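Local coordinates for protein Fe(2+) transporter FeoB (PDB 3I8S) that transports ferrous iron across the bacterial inner membrane in a GTP-driven system, its cytosolic domain, present here, probably coupling GTP binding to channel opening and uptake, at residues 93-97 against 122-128; 129-133 against 258-264; 206-210 against 226-230. All blocks are in the same frame, centred on the assembly; numbering follows the deposited sequence.

How the contacts relate
Following the chain from the N terminus, the first contact is reached at the end of strand 88-94 of the GTPase sheet. Contact 1 closes a short loop: strand 88-94, helix 98-111 and the parallel strand 115-120 form a beta-alpha-beta crossover before helix 122-127 returns to the turn at 93-97. Contact 2 opens directly afterwards, in series, and touches contact 1, where Ala95 CB lies 4.3 Å from Ile132 CG1. Its loop, 124 residues, ends where 258-264 pairs with 129-133, tying the helical region to the GTPase domain. Contact 3 falls within it and closes a short loop of 15 residues, holding helix 213-218, between helices 198-210 and 226-236, its centre about 38 Å from that of contact 2.

Contact 1 (93-97 against 122-128); sequences VDASN and LDIAEKQ
Ser96 and Ala95 bring the turn at the end of strand 88-94 against helix 122-127, within the P-loop GTPase fold of FeoB. The turn is an Asx turn, in which Asp94 OD1 accepts from Ser96 N at 2.9 Å, and it illustrates how a tight turn at the end of a central strand can offer small side chains to the helix that follows the neighbouring strand. Ser96 shows this atom by atom. Its CB presses on Ile124 CG2 at 3.3 Å, closer than carbons usually pack, and also meets Gln128 OE1 at 3.4 Å. Beyond CB, the hydroxyl is tucked between the backbone N and the carbonyl carbon (chi1 70°). That rotation aims OG at the carboxylate of its own turn: it donates to Asp94 OD1 at 2.6 Å, on the syn side and 20° out of the carboxylate plane, while still brushing Ile124 CG2 at 3.6 Å. The other carboxylate oxygen, Asp94 OD2, takes a nearly straight bond from Asn97 ND2 (175° at the hydrogen), and with three donors from the turn the group has little freedom to rotate. Ala95 makes the purely apolar part of the contact: its CB touches Ala125 CB at 4.0 Å and, in another direction, Leu122 CD2. Helix 122-127 begins with Leu122 and Asp123, which close the GTP-binding run Asn120 to Asp123, the G4 motif of GTPases. The turn therefore lies beside an element of the nucleotide site, here without nucleotide. Just past the helix, Gln128 extends its chain beyond CG back toward the turn, and its OE1 ends 3.5 Å from Ser96 O, two acceptors that share no bond.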
# COMPACT_ATOMS: atom_id res chain seq x y z
N VAL A 93 -3.92 8.39 -3.38
CA VAL A 93 -4.84 7.64 -4.23
C VAL A 93 -5.59 8.59 -5.12
O VAL A 93 -6.20 9.53 -4.66
CB VAL A 93 -5.83 6.79 -3.37
CG1 VAL A 93 -7.03 6.23 -4.25
CG2 VAL A 93 -5.05 5.69 -2.63
N ASP A 94 -5.48 8.38 -6.42
CA ASP A 94 -6.19 9.13 -7.46
C ASP A 94 -7.71 8.78 -7.49
O ASP A 94 -8.07 7.74 -8.00
CB ASP A 94 -5.52 8.84 -8.82
CG ASP A 94 -6.20 9.51 -10.01
OD1 ASP A 94 -7.17 10.29 -9.84
OD2 ASP A 94 -5.76 9.29 -11.20
N ALA A 95 -8.57 9.67 -6.97
CA ALA A 95 -10.03 9.47 -7.01
C ALA A 95 -10.63 9.20 -8.41
O ALA A 95 -11.69 8.56 -8.53
CB ALA A 95 -10.76 10.66 -6.34
N SER A 96 -9.97 9.66 -9.47
CA SER A 96 -10.49 9.53 -10.82
C SER A 96 -10.17 8.17 -11.43
O SER A 96 -10.66 7.87 -12.52
CB SER A 96 -9.98 10.65 -11.73
OG SER A 96 -8.62 10.55 -12.02
N ASN A 97 -9.37 7.39 -10.72
CA ASN A 97 -8.93 6.05 -11.11
C ASN A 97 -8.86 5.15 -9.88
O ASN A 97 -7.92 4.37 -9.68
CB ASN A 97 -7.58 6.11 -11.85
CG ASN A 97 -7.70 6.79 -13.22
OD1 ASN A 97 -8.28 6.22 -14.18
ND2 ASN A 97 -7.15 8.01 -13.33
N LEU A 122 -9.80 15.01 -6.73
CA LEU A 122 -11.22 15.14 -6.46
C LEU A 122 -11.96 15.97 -7.52
O LEU A 122 -13.11 15.69 -7.87
CB LEU A 122 -11.38 15.81 -5.10
CG LEU A 122 -10.72 15.05 -3.95
CD1 LEU A 122 -10.75 15.93 -2.67
CD2 LEU A 122 -11.46 13.76 -3.77
N ASP A 123 -11.29 17.00 -8.01
CA ASP A 123 -11.81 17.86 -9.08
C ASP A 123 -12.03 17.06 -10.38
O ASP A 123 -13.07 17.19 -11.03
CB ASP A 123 -10.84 19.03 -9.33
CG ASP A 123 -9.43 18.56 -9.82
OD1 ASP A 123 -8.84 17.62 -9.25
OD2 ASP A 123 -8.92 19.14 -10.82
N ILE A 124 -11.05 16.22 -10.74
CA ILE A 124 -11.11 15.41 -11.95
C ILE A 124 -12.28 14.42 -11.82
O ILE A 124 -13.07 14.27 -12.72
CB ILE A 124 -9.80 14.63 -12.17
CG1 ILE A 124 -8.66 15.59 -12.51
CG2 ILE A 124 -9.96 13.60 -13.29
CD1 ILE A 124 -7.29 14.90 -12.54
N ALA A 125 -12.38 13.78 -10.67
CA ALA A 125 -13.43 12.80 -10.44
C ALA A 125 -14.82 13.44 -10.62
O ALA A 125 -15.70 12.88 -11.29
CB ALA A 125 -13.25 12.19 -9.01
N GLU A 126 -15.00 14.62 -10.06
CA GLU A 126 -16.27 15.36 -10.11
C GLU A 126 -16.64 15.65 -11.56
O GLU A 126 -17.77 15.42 -12.00
CB GLU A 126 -16.11 16.68 -9.33
CG GLU A 126 -17.35 17.56 -9.22
CD GLU A 126 -17.03 18.90 -8.53
OE1 GLU A 126 -16.16 18.90 -7.62
OE2 GLU A 126 -17.65 19.93 -8.90
N LYS A 127 -15.64 16.12 -12.30
CA LYS A 127 -15.81 16.42 -13.71
C LYS A 127 -16.08 15.19 -14.57
O LYS A 127 -16.66 15.31 -15.65
CB LYS A 127 -14.61 17.20 -14.24
CG LYS A 127 -14.74 18.69 -13.92
CD LYS A 127 -15.91 19.34 -14.65
CE LYS A 127 -16.83 20.12 -13.70
NZ LYS A 127 -17.82 20.92 -14.47
N GLN A 128 -15.70 14.02 -14.07
CA GLN A 128 -16.07 12.75 -14.69
C GLN A 128 -17.38 12.17 -14.10
O GLN A 128 -17.72 11.01 -14.35
CB GLN A 128 -14.93 11.73 -14.55
CG GLN A 128 -13.66 12.12 -15.30
CD GLN A 128 -12.51 11.12 -15.13
OE1 GLN A 128 -12.41 10.41 -14.13
NE2 GLN A 128 -11.61 11.10 -16.11

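Contact 2 (129-133 against 258-264); sequences NIRIE and VVSNTLT
Ile132 lays its CG2 branch against Val259 CG1 at 3.5 Å, the two side chains meeting at a slant. Its other branch, with CG1 set beside the backbone N (chi1 -57°), carries CD1 to within 3.9 Å of Ser260 CB on the same face of the paired strands. Across the strands, Arg131 and Asn261 share the opposite face. There Leu263 crosses Arg131 at about a right angle, with its CD1 touching Arg131 CB at 3.6 Å, while the arginine chain, extended from CG to NE, leads away from the partner segment. The backbones beneath form a small two-stranded antiparallel sheet, strand 130-132 with strand 260-262, by which the end of the helical region joins the GTPase domain. Arg131 and Asn261 are its hydrogen-bonded pair: Arg131 N donates to Asn261 O, and Asn261 N returns a bond to Arg131 O, each at 3.0 Å. At one end Leu263 N donates to the carbonyl O of Asn129, the C-prime residue of the Schellman motif that ends helix 122-127. At the other, Glu133, the residue before helix 134-141, gives its N-H to Val259 O at 2.8 Å, almost straight (170° at the hydrogen). Where helix 240-259 passes into the strand, Asn261 folds back on its own segment, and its ND2 bonds to Val258 O at 3.0 Å from above that carbonyl's plane.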
# COMPACT_ATOMS: atom_id res chain seq x y z
N ASN A 129 -18.11 12.99 -13.35
CA ASN A 129 -19.40 12.58 -12.78
C ASN A 129 -19.24 11.46 -11.75
O ASN A 129 -20.08 10.57 -11.67
CB ASN A 129 -20.34 12.13 -13.92
CG ASN A 129 -21.81 12.21 -13.54
OD1 ASN A 129 -22.67 11.82 -14.33
ND2 ASN A 129 -22.10 12.72 -12.37
N ILE A 130 -18.16 11.48 -10.97
CA ILE A 130 -17.99 10.49 -9.91
C ILE A 130 -17.83 11.19 -8.55
O ILE A 130 -17.00 12.10 -8.40
CB ILE A 130 -16.84 9.46 -10.21
CG1 ILE A 130 -16.32 8.84 -8.92
CG2 ILE A 130 -15.70 10.05 -11.00
CD1 ILE A 130 -15.22 7.88 -9.17
N ARG A 131 -18.66 10.77 -7.59
CA ARG A 131 -18.53 11.14 -6.18
C ARG A 131 -18.07 9.90 -5.41
O ARG A 131 -18.56 8.79 -5.66
CB ARG A 131 -19.85 11.65 -5.59
CG ARG A 131 -19.70 12.20 -4.13
CD ARG A 131 -21.06 12.46 -3.40
NE ARG A 131 -20.91 13.26 -2.16
CZ ARG A 131 -20.40 12.82 -1.00
NH1 ARG A 131 -19.98 11.56 -0.87
NH2 ARG A 131 -20.31 13.64 0.04
N ILE A 132 -17.11 10.10 -4.52
CA ILE A 132 -16.59 9.05 -3.63
C ILE A 132 -17.19 9.23 -2.22
O ILE A 132 -17.09 10.33 -1.62
CB ILE A 132 -15.06 9.09 -3.52
CG1 ILE A 132 -14.39 8.94 -4.90
CG2 ILE A 132 -14.56 7.95 -2.62
CD1 ILE A 132 -14.83 7.78 -5.69
N GLU A 133 -17.79 8.16 -1.71
CA GLU A 133 -18.26 8.12 -0.33
C GLU A 133 -17.08 7.85 0.58
O GLU A 133 -16.62 6.70 0.72
CB GLU A 133 -19.26 7.02 -0.14
CG GLU A 133 -20.62 7.32 -0.62
CD GLU A 133 -21.61 6.42 0.08
OE1 GLU A 133 -21.24 5.24 0.32
OE2 GLU A 133 -22.73 6.89 0.42
N VAL A 258 -19.85 0.25 -3.93
CA VAL A 258 -20.47 1.01 -2.86
C VAL A 258 -20.00 2.45 -2.82
O VAL A 258 -20.79 3.39 -2.69
CB VAL A 258 -20.15 0.35 -1.49
CG1 VAL A 258 -20.67 1.21 -0.35
CG2 VAL A 258 -20.78 -1.08 -1.42
N VAL A 259 -18.69 2.61 -2.94
CA VAL A 259 -17.99 3.86 -2.67
C VAL A 259 -18.02 4.89 -3.80
O VAL A 259 -18.01 6.09 -3.54
CB VAL A 259 -16.54 3.48 -2.28
CG1 VAL A 259 -15.55 4.57 -2.45
CG2 VAL A 259 -16.59 2.87 -0.84
N SER A 260 -18.02 4.42 -5.05
CA SER A 260 -17.98 5.29 -6.22
C SER A 260 -19.35 5.29 -6.87
O SER A 260 -19.86 4.24 -7.23
CB SER A 260 -16.90 4.83 -7.19
OG SER A 260 -16.87 5.69 -8.32
N ASN A 261 -19.95 6.48 -6.95
CA ASN A 261 -21.31 6.67 -7.41
C ASN A 261 -21.32 7.69 -8.53
O ASN A 261 -20.41 8.50 -8.63
CB ASN A 261 -22.18 7.25 -6.30
CG ASN A 261 -22.47 6.27 -5.17
OD1 ASN A 261 -23.59 6.24 -4.66
ND2 ASN A 261 -21.46 5.54 -4.72
N THR A 262 -22.38 7.66 -9.34
CA THR A 262 -22.67 8.75 -10.27
C THR A 262 -23.02 10.00 -9.46
O THR A 262 -23.74 9.91 -8.46
CB THR A 262 -23.88 8.41 -11.19
OG1 THR A 262 -23.68 7.14 -11.83
CG2 THR A 262 -24.05 9.47 -12.25
N LEU A 263 -22.53 11.15 -9.88
CA LEU A 263 -22.88 12.43 -9.25
C LEU A 263 -24.28 12.97 -9.64
O LEU A 263 -24.94 13.62 -8.82
CB LEU A 263 -21.80 13.47 -9.55
CG LEU A 263 -21.76 14.74 -8.70
CD1 LEU A 263 -21.37 14.40 -7.28
CD2 LEU A 263 -20.76 15.73 -9.32
N THR A 264 -24.73 12.69 -10.87
CA THR A 264 -25.95 13.29 -11.45
C THR A 264 -27.09 13.45 -10.45
O THR A 264 -28.14 14.04 -10.76
CB THR A 264 -26.47 12.45 -12.64
OG1 THR A 264 -25.37 11.80 -13.30
CG2 THR A 264 -27.23 13.32 -13.64

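Contact 3 (206-210 against 226-230); sequences LQMLE and LDAAL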
# COMPACT_ATOMS: atom_id res chain seq x y z
N LEU A 206 1.78 -15.70 0.41
CA LEU A 206 0.81 -15.55 -0.69
C LEU A 206 1.51 -14.99 -1.94
O LEU A 206 1.25 -15.45 -3.05
CB LEU A 206 -0.33 -14.63 -0.27
CG LEU A 206 -1.58 -15.25 0.36
CD1 LEU A 206 -2.68 -14.19 0.43
CD2 LEU A 206 -2.07 -16.48 -0.43
N GLN A 207 2.44 -14.05 -1.76
CA GLN A 207 3.19 -13.53 -2.90
C GLN A 207 3.98 -14.63 -3.57
O GLN A 207 4.06 -14.68 -4.81
CB GLN A 207 4.11 -12.38 -2.47
CG GLN A 207 3.33 -11.18 -2.00
CD GLN A 207 2.60 -10.55 -3.13
OE1 GLN A 207 1.39 -10.46 -3.13
NE2 GLN A 207 3.36 -10.09 -4.14
N MET A 208 4.57 -15.53 -2.78
CA MET A 208 5.38 -16.60 -3.36
C MET A 208 4.49 -17.59 -4.15
O MET A 208 4.86 -18.06 -5.23
CB MET A 208 6.13 -17.36 -2.26
CG MET A 208 7.23 -16.59 -1.54
SD MET A 208 7.84 -17.56 -0.13
CE MET A 208 8.61 -18.89 -1.00
N LEU A 209 3.35 -17.90 -3.60
CA LEU A 209 2.37 -18.76 -4.29
C LEU A 209 1.86 -18.12 -5.60
O LEU A 209 1.57 -18.83 -6.56
CB LEU A 209 1.18 -19.06 -3.37
CG LEU A 209 1.51 -19.84 -2.09
CD1 LEU A 209 0.34 -19.84 -1.09
CD2 LEU A 209 1.93 -21.26 -2.45
N GLU A 210 1.73 -16.80 -5.62
CA GLU A 210 1.37 -16.07 -6.82
C GLU A 210 2.48 -16.09 -7.88
O GLU A 210 2.21 -15.83 -9.05
CB GLU A 210 0.92 -14.64 -6.47
CG GLU A 210 0.17 -13.99 -7.61
CD GLU A 210 -0.25 -12.56 -7.32
OE1 GLU A 210 0.43 -11.89 -6.49
OE2 GLU A 210 -1.28 -12.14 -7.94
N LEU A 226 8.10 -24.37 -1.42
CA LEU A 226 7.17 -23.71 -2.32
C LEU A 226 6.69 -24.65 -3.44
O LEU A 226 5.51 -24.71 -3.73
CB LEU A 226 7.80 -22.43 -2.89
CG LEU A 226 6.95 -21.72 -3.93
CD1 LEU A 226 5.65 -21.29 -3.30
CD2 LEU A 226 7.71 -20.56 -4.56
N ASP A 227 7.59 -25.43 -4.02
CA ASP A 227 7.16 -26.38 -5.07
C ASP A 227 6.14 -27.42 -4.57
O ASP A 227 5.17 -27.73 -5.27
CB ASP A 227 8.38 -27.10 -5.69
CG ASP A 227 9.21 -26.18 -6.59
OD1 ASP A 227 8.80 -24.99 -6.74
OD2 ASP A 227 10.25 -26.64 -7.14
N ALA A 228 6.37 -27.94 -3.36
CA ALA A 228 5.46 -28.90 -2.77
C ALA A 228 4.13 -28.25 -2.50
O ALA A 228 3.07 -28.85 -2.77
CB ALA A 228 6.04 -29.50 -1.50
N ALA A 229 4.16 -26.99 -2.02
CA ALA A 229 2.93 -26.24 -1.76
C ALA A 229 2.14 -26.01 -3.06
O ALA A 229 0.94 -26.24 -3.09
CB ALA A 229 3.23 -24.90 -1.09
N LEU A 230 2.83 -25.59 -4.12
CA LEU A 230 2.14 -25.36 -5.39
C LEU A 230 1.54 -26.62 -5.99
O LEU A 230 0.47 -26.55 -6.59
CB LEU A 230 3.03 -24.68 -6.43
CG LEU A 230 3.24 -23.21 -6.14
CD1 LEU A 230 4.49 -22.75 -6.92
CD2 LEU A 230 1.97 -22.39 -6.51
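Leu209 and Leu226 interlock where helices 206-210 and 226-230 cross at -73°, their axes 10.4 Å apart, and with Met208 they contribute most of the buried surface. The example is of a steep helix crossing joined by apolar side-chain packing. Leu226 points at the other helix, its CG lying opposite the backbone N (chi1 176°), and the two methyls of its fork then divide the work. CD1 packs on Leu209 CD2 at 3.8 Å, while CD2 meets Met208 CE at 4.0 Å; both methyls, CD1 and CD2, also come to 3.8 Å from Met208 O. The methionine reaches that spot because its chain bends at the thioether, bringing CE round to the leucine. Leu209 uses one methyl for three neighbours: CD2 also touches Ala229 CB at 4.1 Å and approaches Leu230 CD2. Leu230 in turn rests its CD2 on the backbone, 3.6 Å from Leu209 O. An alanine in place of Leu226 lacks the whole fork and is likely to open a gap between Met208 CE and Leu209 CD2, taking from each its leucine neighbour. Around this crossing the helical region closes in: Glu184 of helix 179-191 touches both Leu209 and Ala229, Ile244 of helix 240-259 packs on Leu209, and Arg216 of helix 213-218 lies against Met208 and Leu226.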